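Pyroglutatmate porin OpdO (Pseudomonas aeruginosa, PDB 3SZV) is a beta-barrel channel of the bacterial outer membrane that probably acts as a porin letting small carboxylates such as pyroglutamate cross that membrane. Local coordinates at residues D240-R245 with Y295-I300. Residues are numbered along the deposited sequence; the frame is centred on the assembly and turned at random.
With C8E ((hydroxyethyloxy)tri(ethyloxy)octane), chain H.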
# COMPACT_ATOMS: atom_id res chain seq x y z
N ASP A 240 -8.92 -4.04 14.78
CA ASP A 240 -9.14 -3.80 13.35
C ASP A 240 -9.80 -5.05 12.76
O ASP A 240 -9.15 -6.10 12.64
CB ASP A 240 -7.78 -3.47 12.70
CG ASP A 240 -7.84 -3.19 11.20
OD1 ASP A 240 -8.80 -3.60 10.51
OD2 ASP A 240 -6.87 -2.56 10.71
N LEU A 241 -11.08 -4.95 12.44
CA LEU A 241 -11.86 -6.07 11.89
C LEU A 241 -12.19 -5.82 10.43
O LEU A 241 -12.64 -4.72 10.07
CB LEU A 241 -13.17 -6.24 12.67
CG LEU A 241 -13.02 -6.41 14.18
CD1 LEU A 241 -14.41 -6.59 14.80
CD2 LEU A 241 -12.13 -7.61 14.47
N ARG A 242 -12.02 -6.84 9.60
CA ARG A 242 -12.18 -6.70 8.15
C ARG A 242 -12.97 -7.85 7.58
O ARG A 242 -12.77 -9.01 7.96
CB ARG A 242 -10.81 -6.68 7.47
CG ARG A 242 -9.90 -5.57 7.98
CD ARG A 242 -8.59 -5.52 7.22
NE ARG A 242 -7.70 -4.58 7.91
CZ ARG A 242 -6.45 -4.34 7.53
NH1 ARG A 242 -5.97 -4.92 6.45
NH2 ARG A 242 -5.70 -3.50 8.23
N PHE A 243 -13.86 -7.55 6.65
CA PHE A 243 -14.54 -8.62 5.94
C PHE A 243 -14.80 -8.22 4.50
O PHE A 243 -15.38 -7.16 4.25
CB PHE A 243 -15.87 -8.98 6.60
CG PHE A 243 -16.51 -10.22 6.02
CD1 PHE A 243 -16.13 -11.47 6.45
CD2 PHE A 243 -17.44 -10.12 5.00
CE1 PHE A 243 -16.69 -12.62 5.91
CE2 PHE A 243 -18.01 -11.27 4.45
CZ PHE A 243 -17.63 -12.51 4.90
N ALA A 244 -14.35 -9.03 3.55
CA ALA A 244 -14.54 -8.71 2.13
C ALA A 244 -15.07 -9.92 1.40
O ALA A 244 -14.61 -11.05 1.63
CB ALA A 244 -13.24 -8.25 1.49
N ARG A 245 -16.03 -9.70 0.52
CA ARG A 245 -16.57 -10.77 -0.33
C ARG A 245 -16.41 -10.38 -1.78
O ARG A 245 -16.63 -9.22 -2.15
CB ARG A 245 -18.04 -11.03 -0.03
CG ARG A 245 -18.63 -12.17 -0.87
CD ARG A 245 -20.11 -12.43 -0.55
NE ARG A 245 -20.57 -13.67 -1.16
N TYR A 295 -5.51 -5.71 1.03
CA TYR A 295 -5.78 -5.16 2.35
C TYR A 295 -6.08 -6.27 3.36
O TYR A 295 -7.14 -6.31 3.99
CB TYR A 295 -6.94 -4.16 2.27
CG TYR A 295 -7.01 -3.17 3.40
CD1 TYR A 295 -5.95 -2.32 3.67
CD2 TYR A 295 -8.16 -3.04 4.18
CE1 TYR A 295 -6.02 -1.39 4.70
CE2 TYR A 295 -8.24 -2.12 5.20
CZ TYR A 295 -7.17 -1.31 5.47
OH TYR A 295 -7.26 -0.38 6.49
N LEU A 296 -5.09 -7.15 3.52
CA LEU A 296 -5.20 -8.32 4.38
C LEU A 296 -4.35 -8.12 5.62
O LEU A 296 -3.21 -7.68 5.52
CB LEU A 296 -4.75 -9.58 3.65
CG LEU A 296 -5.65 -10.01 2.49
CD1 LEU A 296 -4.96 -11.10 1.67
CD2 LEU A 296 -7.03 -10.49 2.99
N VAL A 297 -4.90 -8.44 6.78
CA VAL A 297 -4.16 -8.21 8.02
C VAL A 297 -2.86 -9.01 8.09
O VAL A 297 -1.90 -8.58 8.73
CB VAL A 297 -5.01 -8.45 9.31
CG1 VAL A 297 -6.25 -7.53 9.35
CG2 VAL A 297 -5.37 -9.94 9.49
N ASN A 298 -2.83 -10.19 7.45
CA ASN A 298 -1.63 -11.02 7.49
C ASN A 298 -0.78 -10.97 6.22
O ASN A 298 0.05 -11.84 5.98
CB ASN A 298 -2.00 -12.47 7.86
CG ASN A 298 -2.43 -12.61 9.33
OD1 ASN A 298 -2.26 -11.70 10.14
ND2 ASN A 298 -2.98 -13.78 9.67
N PHE A 299 -0.98 -9.92 5.42
CA PHE A 299 -0.11 -9.65 4.27
C PHE A 299 1.16 -9.00 4.79
O PHE A 299 1.12 -7.93 5.41
CB PHE A 299 -0.83 -8.73 3.27
CG PHE A 299 0.07 -8.03 2.28
CD1 PHE A 299 0.86 -8.74 1.39
CD2 PHE A 299 0.08 -6.64 2.22
CE1 PHE A 299 1.67 -8.06 0.46
CE2 PHE A 299 0.88 -5.97 1.30
CZ PHE A 299 1.67 -6.68 0.42
N ILE A 300 2.29 -9.67 4.55
CA ILE A 300 3.57 -9.27 5.10
C ILE A 300 4.64 -9.16 4.00
O ILE A 300 4.30 -8.78 2.88
CB ILE A 300 3.95 -10.16 6.31
CG1 ILE A 300 4.00 -11.64 5.93
CG2 ILE A 300 2.97 -9.93 7.44
CD1 ILE A 300 4.71 -12.48 6.99
O12 C8E H . -16.68 -14.42 10.38
C13 C8E H . -17.26 -13.28 9.79
C14 C8E H . -17.15 -12.07 10.72
O15 C8E H . -17.22 -10.90 9.93
C16 C8E H . -16.56 -9.79 10.49
C17 C8E H . -17.54 -8.62 10.60
O18 C8E H . -16.86 -7.44 10.97
C19 C8E H . -16.23 -6.80 9.89
C20 C8E H . -16.87 -5.43 9.65
O21 C8E H . -18.10 -5.36 10.34
O HOH W 1 -3.35 -4.41 5.30
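Arg-242 reaches inward from barrel strand 236-248 and lays its guanidinium flat on the ring of Tyr-295, in the loop between strands 271-281 and 311-320. The planes differ by only 7°, and Arg-242 CZ stands 3.8 Å from the centroid of the Tyr-295 ring, a stacked cation-pi pair in which the tyrosine offers an electron-rich face to a delocalised cation. Val-297 CG1 lies over the opposite face, toward its rim, 3.6 Å from Arg-242 NE; a small branched side chain suits this place, since its methyl can lie close to the flat group. With CG anti to its carbonyl carbon (chi1 -58°) and the chain extended from there to NE, Arg-242 carries its guanidinium to the loop.

Polar partners take the rim. Arg-242 NE and NH2 grip Asp-240 side-on in a salt bridge, NE to OD1 at 3.0 Å and NH2 to OD2 at 2.9 Å, both nearly straight and close to the guanidinium plane, although each oxygen is met from above the carboxylate plane. At the other end Arg-242 NH1 gives a weak hydrogen bond to Tyr-295 O (3.1 Å, 149°) and also donates to a water, which in turn donates to Leu-296 O.

Leu-241 and Phe-243, alternating with Arg-242 along the strand, lie beside a bound detergent molecule, as expected of a membrane-facing barrel surface. With a carboxylate two residues away probably offsetting its charge, Arg-242 ties an inward-folded loop to the barrel wall through both faces and its polar rim.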